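Local coordinates for intracellular sulfur oxidation protein dsrF (Allochromatium vinosum, PDB 2HY5), which is of uncertain function but could take part in the oxidation of intracellular sulfur, as a subunit of the DsrEFH complex, at residues B[41-44]-B[50-53]. Sequence-based numbering, arbitrary orientation.
Sequences VLFL and QLTR
The side-chain carbonyl OE1 of Q50 accepts a hydrogen bond from the hydroxyl of Y69 and also lies against the rim of the F43 ring, 3.4 Å from CE2 and near the ring plane. The amide stands almost perpendicular to the ring, their planes 87° apart, and its NE2 donates to the backbone O of K14, so both polar atoms of this buried amide, OE1 and NE2, are satisfied. Over one face of the ring comes L51: its methyl CD1 makes a CH-pi contact 3.8 Å from the centroid of F43, only 16° off the ring normal, while CD2 reaches to 3.9 Å from CZ at the far end of the ring. With CG anti to its carbonyl carbon (chi1 -64°), F43 carries the ring off the strand to meet both residues. Replacing F43 with alanine removes the ring, which would probably leave a gap beneath the L51 methyls and strip the Q50 amide of its neighbour at the ring edge. I80 and N12, on the two flanking strands, also touch F43. The contact thus packs a loop onto the C-terminal end of central strand 38-43 in the parallel sheet of the alpha/beta DsrE/DsrF-like fold.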
# COMPACT_ATOMS: atom_id res chain seq x y z
N VAL B 41 6.22 -18.05 -14.44
CA VAL B 41 6.19 -17.24 -13.24
C VAL B 41 7.51 -16.50 -13.18
O VAL B 41 8.56 -17.13 -13.20
CB VAL B 41 6.03 -18.11 -11.99
CG1 VAL B 41 5.88 -17.23 -10.76
CG2 VAL B 41 4.83 -19.02 -12.15
N LEU B 42 7.45 -15.18 -13.13
CA LEU B 42 8.65 -14.36 -13.09
C LEU B 42 8.79 -13.63 -11.77
O LEU B 42 7.83 -13.02 -11.29
CB LEU B 42 8.64 -13.34 -14.23
CG LEU B 42 9.75 -12.27 -14.23
CD1 LEU B 42 11.10 -12.94 -14.42
CD2 LEU B 42 9.49 -11.27 -15.35
N PHE B 43 9.98 -13.69 -11.20
CA PHE B 43 10.26 -13.00 -9.95
C PHE B 43 11.23 -11.91 -10.31
O PHE B 43 12.33 -12.17 -10.79
CB PHE B 43 10.85 -13.96 -8.92
CG PHE B 43 9.91 -15.06 -8.50
CD1 PHE B 43 9.76 -16.20 -9.28
CD2 PHE B 43 9.13 -14.92 -7.35
CE1 PHE B 43 8.85 -17.19 -8.93
CE2 PHE B 43 8.22 -15.91 -6.99
CZ PHE B 43 8.08 -17.05 -7.78
N LEU B 44 10.80 -10.67 -10.09
CA LEU B 44 11.58 -9.49 -10.41
C LEU B 44 11.59 -8.53 -9.23
O LEU B 44 10.68 -8.53 -8.40
CB LEU B 44 10.98 -8.81 -11.64
CG LEU B 44 11.48 -7.43 -12.07
CD1 LEU B 44 12.92 -7.53 -12.54
CD2 LEU B 44 10.58 -6.89 -13.18
N GLN B 50 10.90 -13.64 -2.60
CA GLN B 50 9.88 -14.64 -2.34
C GLN B 50 10.46 -16.05 -2.38
O GLN B 50 9.90 -16.98 -1.80
CB GLN B 50 8.75 -14.54 -3.37
CG GLN B 50 7.89 -13.30 -3.26
CD GLN B 50 6.72 -13.32 -4.23
OE1 GLN B 50 6.24 -14.39 -4.61
NE2 GLN B 50 6.25 -12.15 -4.63
N LEU B 51 11.59 -16.21 -3.06
CA LEU B 51 12.21 -17.52 -3.19
C LEU B 51 13.40 -17.82 -2.29
O LEU B 51 14.11 -18.79 -2.53
CB LEU B 51 12.63 -17.76 -4.65
CG LEU B 51 11.52 -17.77 -5.70
CD1 LEU B 51 12.13 -18.00 -7.08
CD2 LEU B 51 10.51 -18.86 -5.37
N THR B 52 13.63 -17.01 -1.27
CA THR B 52 14.76 -17.26 -0.38
C THR B 52 14.58 -18.57 0.38
O THR B 52 13.46 -18.97 0.71
CB THR B 52 14.96 -16.13 0.65
OG1 THR B 52 13.78 -15.99 1.45
CG2 THR B 52 15.26 -14.82 -0.05
N ARG B 53 15.69 -19.25 0.64
CA ARG B 53 15.64 -20.52 1.36
C ARG B 53 15.78 -20.29 2.86
O ARG B 53 16.28 -19.25 3.29
CB ARG B 53 16.76 -21.43 0.86
CG ARG B 53 18.15 -20.92 1.17
CD ARG B 53 19.24 -21.58 0.33
NE ARG B 53 19.23 -23.04 0.40
CZ ARG B 53 18.51 -23.83 -0.38
NH1 ARG B 53 17.72 -23.31 -1.31
NH2 ARG B 53 18.57 -25.15 -0.24